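Long-range contacts in mandelate racemase/muconate lactonizing enzyme-like protein (Roseovarius sp. TM1035, PDB 3RCY), which is of unknown substrate but, as a magnesium-binding relative of mandelate racemase and muconate lactonizing enzyme, probably abstracts a proton alpha to a carboxylate: residues G177-A182 against G212-A217; F208-Q213 against L232-P237; G218-G223 against R251-P256; G244-V249 against E275-I280. All blocks are in the same frame, centred on the assembly; numbering follows the deposited sequence.

Contact 1: G177-A182 against G212-A217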
loop_
_atom_site.group_PDB
_atom_site.type_symbol
_atom_site.label_atom_id
_atom_site.label_comp_id
_atom_site.label_asym_id
_atom_site.label_seq_id
_atom_site.Cartn_x
_atom_site.Cartn_y
_atom_site.Cartn_z
ATOM N N GLY A 177 -5.957 3.657 -29.930
ATOM C CA GLY A 177 -6.058 3.523 -28.478
ATOM C C GLY A 177 -6.626 4.799 -27.886
ATOM O O GLY A 177 -7.183 5.629 -28.607
ATOM N N GLY A 178 -6.476 4.971 -26.579
ATOM C CA GLY A 178 -7.008 6.152 -25.895
ATOM C C GLY A 178 -6.571 7.457 -26.539
ATOM O O GLY A 178 -5.420 7.588 -26.979
ATOM N N HIS A 179 -7.494 8.413 -26.618
ATOM C CA HIS A 179 -7.154 9.769 -27.044
ATOM C C HIS A 179 -7.771 10.795 -26.104
ATOM O O HIS A 179 -8.606 10.453 -25.266
ATOM C CB HIS A 179 -7.549 10.037 -28.517
ATOM C CG HIS A 179 -9.022 9.946 -28.785
ATOM N ND1 HIS A 179 -9.601 8.856 -29.398
ATOM C CD2 HIS A 179 -10.033 10.814 -28.531
ATOM C CE1 HIS A 179 -10.904 9.053 -29.508
ATOM N NE2 HIS A 179 -11.192 10.231 -28.984
ATOM N N MET A 180 -7.350 12.046 -26.234
ATOM C CA MET A 180 -7.937 13.133 -25.455
ATOM C C MET A 180 -9.183 13.626 -26.191
ATOM O O MET A 180 -9.128 13.846 -27.398
ATOM C CB MET A 180 -6.909 14.262 -25.286
ATOM C CG MET A 180 -7.374 15.456 -24.457
ATOM S SD MET A 180 -7.457 15.128 -22.686
ATOM C CE MET A 180 -5.712 15.161 -22.215
ATOM N N PRO A 181 -10.317 13.788 -25.480
ATOM C CA PRO A 181 -11.496 14.349 -26.153
ATOM C C PRO A 181 -11.227 15.762 -26.673
ATOM O O PRO A 181 -10.444 16.514 -26.076
ATOM C CB PRO A 181 -12.552 14.407 -25.036
ATOM C CG PRO A 181 -11.736 14.472 -23.752
ATOM C CD PRO A 181 -10.561 13.566 -24.041
ATOM N N ALA A 182 -11.869 16.111 -27.785
ATOM C CA ALA A 182 -11.902 17.490 -28.251
ATOM C C ALA A 182 -12.795 18.282 -27.291
ATOM O O ALA A 182 -13.631 17.687 -26.614
ATOM C CB ALA A 182 -12.457 17.531 -29.652
ATOM N N GLY A 212 -14.740 3.272 -24.566
ATOM C CA GLY A 212 -13.300 3.123 -24.351
ATOM C C GLY A 212 -12.421 4.008 -25.219
ATOM O O GLY A 212 -11.286 3.623 -25.543
ATOM N N GLN A 213 -12.925 5.192 -25.574
ATOM C CA GLN A 213 -12.239 6.115 -26.493
ATOM C C GLN A 213 -10.992 6.768 -25.905
ATOM O O GLN A 213 -10.116 7.220 -26.647
ATOM C CB GLN A 213 -13.155 7.278 -26.902
ATOM C CG GLN A 213 -14.371 6.929 -27.722
ATOM C CD GLN A 213 -15.632 6.856 -26.884
ATOM O OE1 GLN A 213 -15.653 6.233 -25.815
ATOM N NE2 GLN A 213 -16.699 7.487 -27.372
ATOM N N PHE A 214 -10.926 6.852 -24.580
ATOM C CA PHE A 214 -10.094 7.874 -23.949
ATOM C C PHE A 214 -8.869 7.410 -23.182
ATOM O O PHE A 214 -8.811 6.296 -22.664
ATOM C CB PHE A 214 -10.971 8.755 -23.051
ATOM C CG PHE A 214 -12.109 9.379 -23.789
ATOM C CD1 PHE A 214 -11.862 10.264 -24.843
ATOM C CD2 PHE A 214 -13.424 9.053 -23.475
ATOM C CE1 PHE A 214 -12.910 10.825 -25.564
ATOM C CE2 PHE A 214 -14.478 9.616 -24.190
ATOM C CZ PHE A 214 -14.218 10.506 -25.229
ATOM N N THR A 215 -7.891 8.305 -23.120
ATOM C CA THR A 215 -6.791 8.171 -22.183
ATOM C C THR A 215 -7.396 8.363 -20.798
ATOM O O THR A 215 -8.498 8.881 -20.671
ATOM C CB THR A 215 -5.718 9.242 -22.424
ATOM O OG1 THR A 215 -6.316 10.538 -22.346
ATOM C CG2 THR A 215 -5.087 9.062 -23.801
ATOM N N THR A 216 -6.670 7.948 -19.770
ATOM C CA THR A 216 -7.089 8.157 -18.388
ATOM C C THR A 216 -7.359 9.640 -18.146
ATOM O O THR A 216 -8.405 10.019 -17.605
ATOM C CB THR A 216 -5.996 7.656 -17.432
ATOM O OG1 THR A 216 -5.595 6.341 -17.835
ATOM C CG2 THR A 216 -6.501 7.614 -15.988
ATOM N N ALA A 217 -6.409 10.469 -18.572
ATOM C CA ALA A 217 -6.510 11.923 -18.471
ATOM C C ALA A 217 -7.784 12.449 -19.139
ATOM O O ALA A 217 -8.522 13.254 -18.557
ATOM C CB ALA A 217 -5.286 12.563 -19.104
HETATM O O HOH W 1 -10.314 5.631 -29.305
#

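Contact 2: F208-Q213 against L232-P237. With MG (magnesium ion), chain I.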
loop_
_atom_site.group_PDB
_atom_site.type_symbol
_atom_site.label_atom_id
_atom_site.label_comp_id
_atom_site.label_asym_id
_atom_site.label_seq_id
_atom_site.Cartn_x
_atom_site.Cartn_y
_atom_site.Cartn_z
ATOM N N PHE A 208 -24.217 6.857 -19.262
ATOM C CA PHE A 208 -23.263 7.459 -20.177
ATOM C C PHE A 208 -22.430 6.358 -20.817
ATOM O O PHE A 208 -21.481 5.829 -20.209
ATOM C CB PHE A 208 -22.393 8.504 -19.474
ATOM C CG PHE A 208 -21.786 9.487 -20.415
ATOM C CD1 PHE A 208 -22.513 10.590 -20.852
ATOM C CD2 PHE A 208 -20.498 9.296 -20.900
ATOM C CE1 PHE A 208 -21.962 11.502 -21.750
ATOM C CE2 PHE A 208 -19.934 10.203 -21.800
ATOM C CZ PHE A 208 -20.672 11.307 -22.224
ATOM N N GLY A 209 -22.816 6.002 -22.040
ATOM C CA GLY A 209 -22.390 4.751 -22.659
ATOM C C GLY A 209 -21.150 4.848 -23.517
ATOM O O GLY A 209 -21.161 4.413 -24.663
ATOM N N THR A 210 -20.078 5.405 -22.953
ATOM C CA THR A 210 -18.794 5.549 -23.666
ATOM C C THR A 210 -18.231 4.199 -24.155
ATOM O O THR A 210 -18.617 3.137 -23.658
ATOM C CB THR A 210 -17.752 6.332 -22.814
ATOM O OG1 THR A 210 -18.194 6.388 -21.447
ATOM C CG2 THR A 210 -17.632 7.748 -23.309
ATOM N N HIS A 211 -17.338 4.259 -25.138
ATOM C CA HIS A 211 -16.827 3.080 -25.836
ATOM C C HIS A 211 -15.303 2.919 -25.719
ATOM O O HIS A 211 -14.644 2.482 -26.661
ATOM C CB HIS A 211 -17.236 3.154 -27.317
ATOM C CG HIS A 211 -18.694 2.893 -27.555
ATOM N ND1 HIS A 211 -19.663 3.858 -27.379
ATOM C CD2 HIS A 211 -19.345 1.777 -27.957
ATOM C CE1 HIS A 211 -20.850 3.346 -27.662
ATOM N NE2 HIS A 211 -20.684 2.085 -28.018
ATOM N N GLY A 212 -14.740 3.272 -24.566
ATOM C CA GLY A 212 -13.300 3.123 -24.351
ATOM C C GLY A 212 -12.421 4.008 -25.219
ATOM O O GLY A 212 -11.286 3.623 -25.543
ATOM N N GLN A 213 -12.925 5.192 -25.574
ATOM C CA GLN A 213 -12.239 6.115 -26.493
ATOM C C GLN A 213 -10.992 6.768 -25.905
ATOM O O GLN A 213 -10.116 7.220 -26.647
ATOM C CB GLN A 213 -13.155 7.278 -26.902
ATOM C CG GLN A 213 -14.371 6.929 -27.722
ATOM C CD GLN A 213 -15.632 6.856 -26.884
ATOM O OE1 GLN A 213 -15.653 6.233 -25.815
ATOM N NE2 GLN A 213 -16.699 7.487 -27.372
ATOM N N LEU A 232 -26.019 7.652 -13.910
ATOM C CA LEU A 232 -25.970 6.443 -13.086
ATOM C C LEU A 232 -24.650 5.687 -13.265
ATOM O O LEU A 232 -24.121 5.127 -12.308
ATOM C CB LEU A 232 -27.181 5.541 -13.362
ATOM C CG LEU A 232 -27.349 4.271 -12.507
ATOM C CD1 LEU A 232 -28.795 3.885 -12.410
ATOM C CD2 LEU A 232 -26.539 3.092 -13.076
ATOM N N TRP A 233 -24.134 5.654 -14.493
ATOM C CA TRP A 233 -22.814 5.079 -14.733
ATOM C C TRP A 233 -22.066 5.752 -15.878
ATOM O O TRP A 233 -22.657 6.453 -16.694
ATOM C CB TRP A 233 -22.843 3.539 -14.902
ATOM C CG TRP A 233 -23.328 2.974 -16.237
ATOM C CD1 TRP A 233 -22.914 3.327 -17.501
ATOM C CD2 TRP A 233 -24.270 1.904 -16.414
ATOM N NE1 TRP A 233 -23.566 2.559 -18.448
ATOM C CE2 TRP A 233 -24.399 1.678 -17.806
ATOM C CE3 TRP A 233 -25.024 1.119 -15.531
ATOM C CZ2 TRP A 233 -25.259 0.705 -18.331
ATOM C CZ3 TRP A 233 -25.882 0.148 -16.058
ATOM C CH2 TRP A 233 -25.986 -0.048 -17.445
ATOM N N TYR A 234 -20.760 5.505 -15.890
ATOM C CA TYR A 234 -19.820 5.977 -16.882
ATOM C C TYR A 234 -19.213 4.688 -17.419
ATOM O O TYR A 234 -18.442 4.014 -16.723
ATOM C CB TYR A 234 -18.765 6.847 -16.182
ATOM C CG TYR A 234 -17.764 7.596 -17.037
ATOM C CD1 TYR A 234 -17.931 7.745 -18.426
ATOM C CD2 TYR A 234 -16.655 8.203 -16.439
ATOM C CE1 TYR A 234 -17.012 8.456 -19.180
ATOM C CE2 TYR A 234 -15.728 8.908 -17.181
ATOM C CZ TYR A 234 -15.913 9.041 -18.550
ATOM O OH TYR A 234 -14.995 9.759 -19.275
ATOM N N GLU A 235 -19.589 4.332 -18.644
ATOM C CA GLU A 235 -19.244 3.032 -19.213
ATOM C C GLU A 235 -17.909 3.055 -19.949
ATOM O O GLU A 235 -17.597 4.019 -20.640
ATOM C CB GLU A 235 -20.355 2.585 -20.166
ATOM C CG GLU A 235 -20.202 1.174 -20.715
ATOM C CD GLU A 235 -21.518 0.623 -21.256
ATOM O OE1 GLU A 235 -22.591 1.108 -20.836
ATOM O OE2 GLU A 235 -21.473 -0.307 -22.087
ATOM N N GLU A 236 -17.114 2.001 -19.795
ATOM C CA GLU A 236 -15.847 1.874 -20.542
ATOM C C GLU A 236 -15.151 3.230 -20.780
ATOM O O GLU A 236 -14.992 3.658 -21.920
ATOM C CB GLU A 236 -16.096 1.187 -21.890
ATOM C CG GLU A 236 -16.490 -0.287 -21.792
ATOM C CD GLU A 236 -16.094 -1.053 -23.044
ATOM O OE1 GLU A 236 -16.584 -0.692 -24.141
ATOM O OE2 GLU A 236 -15.274 -2.001 -22.933
ATOM N N PRO A 237 -14.746 3.922 -19.706
ATOM C CA PRO A 237 -14.156 5.254 -19.946
ATOM C C PRO A 237 -12.805 5.207 -20.684
ATOM O O PRO A 237 -12.402 6.197 -21.311
ATOM C CB PRO A 237 -13.973 5.817 -18.532
ATOM C CG PRO A 237 -13.964 4.603 -17.629
ATOM C CD PRO A 237 -14.896 3.626 -18.269
HETATM MG MG MG I . -21.078 -0.457 -24.256
HETATM O O HOH W 2 -21.819 1.630 -24.529
HETATM O O HOH W 3 -18.995 0.559 -24.397
HETATM O O HOH W 4 -23.194 -1.260 -24.867
HETATM O O HOH W 5 -20.423 -0.712 -26.446
#

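Contact 3: G218-G223 against R251-P256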
loop_
_atom_site.group_PDB
_atom_site.type_symbol
_atom_site.label_atom_id
_atom_site.label_comp_id
_atom_site.label_asym_id
_atom_site.label_seq_id
_atom_site.Cartn_x
_atom_site.Cartn_y
_atom_site.Cartn_z
ATOM N N GLY A 218 -8.028 11.982 -20.362
ATOM C CA GLY A 218 -9.198 12.373 -21.140
ATOM C C GLY A 218 -10.505 11.947 -20.511
ATOM O O GLY A 218 -11.461 12.730 -20.476
ATOM N N ALA A 219 -10.540 10.717 -20.001
ATOM C CA ALA A 219 -11.730 10.166 -19.348
ATOM C C ALA A 219 -12.097 10.937 -18.089
ATOM O O ALA A 219 -13.278 11.107 -17.780
ATOM C CB ALA A 219 -11.527 8.694 -19.014
ATOM N N ILE A 220 -11.077 11.393 -17.364
ATOM C CA ILE A 220 -11.280 12.208 -16.164
ATOM C C ILE A 220 -11.808 13.609 -16.508
ATOM O O ILE A 220 -12.742 14.088 -15.866
ATOM C CB ILE A 220 -10.003 12.257 -15.283
ATOM C CG1 ILE A 220 -9.717 10.852 -14.713
ATOM C CG2 ILE A 220 -10.148 13.286 -14.136
ATOM C CD1 ILE A 220 -8.286 10.647 -14.212
ATOM N N ARG A 221 -11.236 14.252 -17.527
ATOM C CA ARG A 221 -11.734 15.564 -17.962
ATOM C C ARG A 221 -13.192 15.504 -18.442
ATOM O O ARG A 221 -13.989 16.385 -18.120
ATOM C CB ARG A 221 -10.841 16.169 -19.037
ATOM C CG ARG A 221 -9.446 16.548 -18.538
ATOM C CD ARG A 221 -8.697 17.382 -19.573
ATOM N NE ARG A 221 -9.491 18.521 -20.025
ATOM C CZ ARG A 221 -9.810 18.781 -21.291
ATOM N NH1 ARG A 221 -9.378 17.997 -22.284
ATOM N NH2 ARG A 221 -10.548 19.848 -21.563
ATOM N N LEU A 222 -13.539 14.463 -19.195
ATOM C CA LEU A 222 -14.919 14.311 -19.673
ATOM C C LEU A 222 -15.857 13.949 -18.525
ATOM O O LEU A 222 -16.949 14.520 -18.390
ATOM C CB LEU A 222 -15.016 13.276 -20.801
ATOM C CG LEU A 222 -16.440 12.926 -21.263
ATOM C CD1 LEU A 222 -17.078 14.090 -22.002
ATOM C CD2 LEU A 222 -16.423 11.693 -22.144
ATOM N N GLY A 223 -15.419 13.004 -17.703
ATOM C CA GLY A 223 -16.175 12.568 -16.533
ATOM C C GLY A 223 -16.578 13.713 -15.623
ATOM O O GLY A 223 -17.749 13.836 -15.268
ATOM N N ARG A 251 -11.456 6.385 -9.319
ATOM C CA ARG A 251 -11.124 7.160 -8.109
ATOM C C ARG A 251 -11.250 8.673 -8.308
ATOM O O ARG A 251 -11.473 9.407 -7.346
ATOM C CB ARG A 251 -9.699 6.837 -7.634
ATOM C CG ARG A 251 -9.522 5.433 -7.050
ATOM C CD ARG A 251 -8.158 5.278 -6.377
ATOM N NE ARG A 251 -7.039 5.368 -7.319
ATOM C CZ ARG A 251 -6.524 4.327 -7.976
ATOM N NH1 ARG A 251 -7.037 3.107 -7.813
ATOM N NH2 ARG A 251 -5.503 4.504 -8.804
ATOM N N ALA A 252 -11.097 9.128 -9.551
ATOM C CA ALA A 252 -11.038 10.558 -9.865
ATOM C C ALA A 252 -12.343 11.166 -10.393
ATOM O O ALA A 252 -12.435 12.382 -10.538
ATOM C CB ALA A 252 -9.890 10.838 -10.848
ATOM N N VAL A 253 -13.339 10.336 -10.682
ATOM C CA VAL A 253 -14.651 10.847 -11.106
ATOM C C VAL A 253 -15.735 10.399 -10.111
ATOM O O VAL A 253 -15.624 9.330 -9.515
ATOM C CB VAL A 253 -15.004 10.442 -12.573
ATOM C CG1 VAL A 253 -13.913 10.915 -13.558
ATOM C CG2 VAL A 253 -15.223 8.937 -12.690
ATOM N N ARG A 254 -16.768 11.218 -9.925
ATOM C CA ARG A 254 -17.783 10.943 -8.890
ATOM C C ARG A 254 -18.933 10.052 -9.395
ATOM O O ARG A 254 -19.919 9.810 -8.679
ATOM C CB ARG A 254 -18.315 12.253 -8.285
ATOM C CG ARG A 254 -17.223 13.238 -7.840
ATOM C CD ARG A 254 -17.748 14.214 -6.790
ATOM N NE ARG A 254 -17.861 13.545 -5.493
ATOM C CZ ARG A 254 -18.375 14.085 -4.393
ATOM N NH1 ARG A 254 -18.846 15.327 -4.407
ATOM N NH2 ARG A 254 -18.413 13.372 -3.269
ATOM N N ILE A 255 -18.773 9.539 -10.612
ATOM C CA ILE A 255 -19.745 8.676 -11.280
ATOM C C ILE A 255 -19.270 7.217 -11.209
ATOM O O ILE A 255 -18.089 6.951 -11.410
ATOM C CB ILE A 255 -19.854 9.053 -12.786
ATOM C CG1 ILE A 255 -19.959 10.572 -12.974
ATOM C CG2 ILE A 255 -21.022 8.324 -13.476
ATOM C CD1 ILE A 255 -19.584 11.039 -14.403
ATOM N N PRO A 256 -20.186 6.273 -10.907
ATOM C CA PRO A 256 -19.824 4.852 -10.932
ATOM C C PRO A 256 -19.355 4.412 -12.307
ATOM O O PRO A 256 -19.958 4.776 -13.329
ATOM C CB PRO A 256 -21.134 4.144 -10.564
ATOM C CG PRO A 256 -21.877 5.158 -9.746
ATOM C CD PRO A 256 -21.561 6.473 -10.415
#

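Contact 4: G244-V249 against E275-I280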
loop_
_atom_site.group_PDB
_atom_site.type_symbol
_atom_site.label_atom_id
_atom_site.label_comp_id
_atom_site.label_asym_id
_atom_site.label_seq_id
_atom_site.Cartn_x
_atom_site.Cartn_y
_atom_site.Cartn_z
ATOM N N GLY A 244 -5.507 -0.936 -14.211
ATOM C CA GLY A 244 -4.977 0.171 -13.403
ATOM C C GLY A 244 -5.454 1.540 -13.870
ATOM O O GLY A 244 -5.788 2.413 -13.051
ATOM N N ALA A 245 -5.490 1.730 -15.189
ATOM C CA ALA A 245 -5.937 2.997 -15.765
ATOM C C ALA A 245 -7.406 3.241 -15.463
ATOM O O ALA A 245 -7.797 4.362 -15.163
ATOM C CB ALA A 245 -5.675 3.038 -17.274
ATOM N N MET A 246 -8.223 2.191 -15.529
ATOM C CA MET A 246 -9.645 2.360 -15.260
ATOM C C MET A 246 -9.926 2.669 -13.789
ATOM O O MET A 246 -10.819 3.468 -13.481
ATOM C CB MET A 246 -10.462 1.152 -15.729
ATOM C CG MET A 246 -11.962 1.452 -15.748
ATOM S SD MET A 246 -12.948 0.102 -16.391
ATOM C CE MET A 246 -12.638 0.302 -18.155
ATOM N N ALA A 247 -9.162 2.049 -12.889
ATOM C CA ALA A 247 -9.295 2.330 -11.462
ATOM C C ALA A 247 -8.909 3.775 -11.159
ATOM O O ALA A 247 -9.490 4.392 -10.268
ATOM C CB ALA A 247 -8.461 1.361 -10.633
ATOM N N GLN A 248 -7.932 4.307 -11.901
ATOM C CA GLN A 248 -7.574 5.719 -11.777
ATOM C C GLN A 248 -8.747 6.628 -12.130
ATOM O O GLN A 248 -9.017 7.599 -11.413
ATOM C CB GLN A 248 -6.372 6.067 -12.645
ATOM C CG GLN A 248 -5.031 5.628 -12.085
ATOM C CD GLN A 248 -3.899 5.952 -13.035
ATOM O OE1 GLN A 248 -3.696 5.270 -14.045
ATOM N NE2 GLN A 248 -3.155 7.008 -12.723
ATOM N N VAL A 249 -9.437 6.320 -13.234
ATOM C CA VAL A 249 -10.646 7.062 -13.606
ATOM C C VAL A 249 -11.704 6.927 -12.495
ATOM O O VAL A 249 -12.277 7.928 -12.046
ATOM C CB VAL A 249 -11.222 6.600 -14.967
ATOM C CG1 VAL A 249 -12.486 7.382 -15.306
ATOM C CG2 VAL A 249 -10.190 6.765 -16.074
ATOM N N GLU A 275 -9.208 -4.325 -7.963
ATOM C CA GLU A 275 -8.532 -3.030 -8.087
ATOM C C GLU A 275 -9.481 -1.821 -7.997
ATOM O O GLU A 275 -9.035 -0.675 -8.014
ATOM C CB GLU A 275 -7.686 -2.971 -9.376
ATOM C CG GLU A 275 -6.618 -4.066 -9.495
ATOM C CD GLU A 275 -5.673 -4.143 -8.290
ATOM O OE1 GLU A 275 -5.192 -3.081 -7.816
ATOM O OE2 GLU A 275 -5.406 -5.274 -7.817
ATOM N N GLY A 276 -10.781 -2.078 -7.889
ATOM C CA GLY A 276 -11.773 -1.005 -7.831
ATOM C C GLY A 276 -11.941 -0.262 -9.147
ATOM O O GLY A 276 -12.278 0.926 -9.157
ATOM N N ALA A 277 -11.711 -0.962 -10.258
ATOM C CA ALA A 277 -11.791 -0.350 -11.587
ATOM C C ALA A 277 -13.225 -0.104 -12.038
ATOM O O ALA A 277 -13.487 0.828 -12.806
ATOM C CB ALA A 277 -11.052 -1.194 -12.604
ATOM N N ALA A 278 -14.147 -0.946 -11.573
ATOM C CA ALA A 278 -15.559 -0.792 -11.903
ATOM C C ALA A 278 -16.468 -1.265 -10.778
ATOM O O ALA A 278 -16.156 -2.230 -10.068
ATOM C CB ALA A 278 -15.903 -1.527 -13.203
ATOM N N ALA A 279 -17.606 -0.589 -10.653
ATOM C CA ALA A 279 -18.635 -0.927 -9.676
ATOM C C ALA A 279 -19.746 -1.760 -10.315
ATOM O O ALA A 279 -20.522 -2.413 -9.623
ATOM C CB ALA A 279 -19.220 0.353 -9.094
ATOM N N ILE A 280 -19.817 -1.717 -11.642
ATOM C CA ILE A 280 -20.877 -2.386 -12.402
ATOM C C ILE A 280 -20.255 -3.218 -13.525
ATOM O O ILE A 280 -19.503 -2.690 -14.343
ATOM C CB ILE A 280 -21.893 -1.353 -12.957
ATOM C CG1 ILE A 280 -22.628 -0.655 -11.792
ATOM C CG2 ILE A 280 -22.892 -2.014 -13.934
ATOM C CD1 ILE A 280 -23.165 0.758 -12.113
#

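Contact 1: G177-A182 against G212-A217
A loop-to-loop bridge at the C-terminal end of the barrel strands joins Gly178 and His179 to the turn Gln213-Thr215 that leads into helix 216-226. His179 bonds through both backbone polar groups: His179 N donates to Gln213 O at 2.9 Å, in the carbonyl plane and on a lone pair, while Thr215 N reaches His179 O at 3.1 Å from well above that carbonyl's plane. This is a single isolated beta bridge, His179 facing Phe214. At Gly178 glycine, with no side chain, lets the main chains come very close: its CA lies 3.4 Å from Gln213 O.

In the (beta/alpha)7beta barrel of this family, a modified TIM barrel, such loops carry the chain from a strand to the following helix, and here two successive ones are pinned together. With chi1 at 63°, CG of His179 sits between its own N and C, which folds the imidazole back over Gln213 O. The edge of the Phe214 ring is turned toward the imidazole face in an offset edge-to-face pair, planes 75° apart and centroids 5.4 Å apart. His179 O lies at the Phe214 edge, in the ring plane, and Pro181 adds its rigid apolar ring, CB 3.6 Å from Phe214 CE1. Thr215 divides its branches: CG2 packs on the Gly178 carbonyl group, while OG1 caps Gly218 N at the start of the helix. Farther along, the bent chain of Met180 brings CE to 4.1 Å from Ala217 CB, beside Leu232 of a neighbouring subunit.

Contact 2: F208-Q213 against L232-P237
Phe208 and Tyr234 pair as neighbours in parallel strands, Phe208 N donating to Trp233 O at 3.0 Å and Glu235 N to Phe208 O at 2.9 Å. These are adjacent strands of the barrel, and the magnesium site lies at their C-terminal ends. Phe208 and Tyr234 point the same way and lie side by side, CD2 of Phe208 3.9 Å from CD1 of Tyr234, filling the layer beneath helix 216-226 with apolar ring surface.

Past the strand, Gly209 centres an inverse gamma turn, and the hydroxyl of Thr210 takes over the pairing: OG1 donates to Glu235 O at 2.6 Å, in the carbonyl plane. A weak bond from Gly212 N to Glu236 O follows.

Glu235 holds CG anti to its backbone N (chi1 -174°) and continues extended, which carries the carboxylate to the metal. Its OE1 is held by Lys166 and Gln282, leaving OE2 to bind magnesium together with Glu261 and four waters. Two of those waters tie the metal to this backbone: one donates to Gly209 O, and another spans Thr210 O and Glu236 OE1, 2.7 Å from each.

Contact 3: G218-G223 against R251-P256
Ile220 has CG1 anti to its carbonyl carbon (chi1 -66°) and an extended chi2, which sends CD1 outward from the helix to Ala252 CB, 3.7 Å away. Val253 places CG1 likewise (chi1 -56°), directing that methyl at the helix backbone. The contact packs helix 216-226 of the barrel's outer layer against the end of the next helix, 243-252, and the loop that leads from it into strand 257-259; it is made by apolar side chains, with no hydrogen bond between the segments.

Val253, the first residue to leave helical geometry, sets CG1 into the groove between Ile220 and Gly223, 3.9 Å from Ile220 CA and 4.1 Å from Gly223 CA. Glycine suits position 223, its bare CA letting the Val253 methyl come up to the helix backbone. Ala252 is small enough for the branched Ile220 chain to lie across its CB, with Ile220 CG1 at 3.9 Å as well as CD1. This end is only partly buried, whereas Val253 and Ile255 face inward onto Tyr234 of strand 233-235. Arg254 turns away to a neighbouring subunit, where NH2 forms a salt bridge with Glu227. At the inner end, Ile255 CD1 lies 3.5 Å from Gly223 O.

Contact 4: G244-V249 against E275-I280
Ala247 and Ala277 meet almost backbone to backbone, their CA atoms 3.7 Å apart, where helix 243-252 touches the turn after helix 266-274. Alanine fits both positions: each methyl is small enough to let the main chains come this near, and the two CB atoms are 4.1 Å apart. Ala247 CB also sits 3.4 Å from Glu275 O. Met246 closes the inner side. Its CG stands anti to the backbone N (chi1 -167°), an arrangement that carries the chain out over Ala277, CB lying 4.0 Å from Ala277 CB and CG 3.4 Å from Ala277 O. That oxygen is buried here without a hydrogen-bonding partner in the model; the methionine CG and SD lie beside it.

The outer side is looser. Glu275 is exposed, as suits a carboxylate, and its nearest side-chain approach to 244-249 is CB, 4.6 Å from Ala247 CB. Gly276 adopts the positive phi of a Schellman motif, a conformation glycine takes readily, and turns the chain from the helix end toward strand 280-281.

The contact joins helix 243-252 to the loop between helix 266-274 and strand 280-281. Met246 reaches inward to Val257 and Thr259 of strand 257-259, Val249 packs on Thr216 and Ala219 of helix 216-226, and Ala277 rests against Val272 of helix 266-274.

From the N terminus, contact 1 comes first: it closes the excursion through helix 183-200 and strand 205-208, joining the loops on either side. Contact 2 opens before contact 1 ends, and the two share Gly212 and Gln213; it closes across helix 216-226 at strand 233-235. Contact 3 crosses contact 2, starting on that helix and returning after helix 243-252. Contact 4 in turn crosses contact 3, running from helix 243-252 to the approach to strand 280-281. The overlapping closures tie neighbouring strands and helices of the barrel together. Tyr234 OH links contacts 2 and 3 by a probable hydrogen bond to Ala219 O, and Val249 of contact 4 packs on Pro237 and Tyr234 of contact 2.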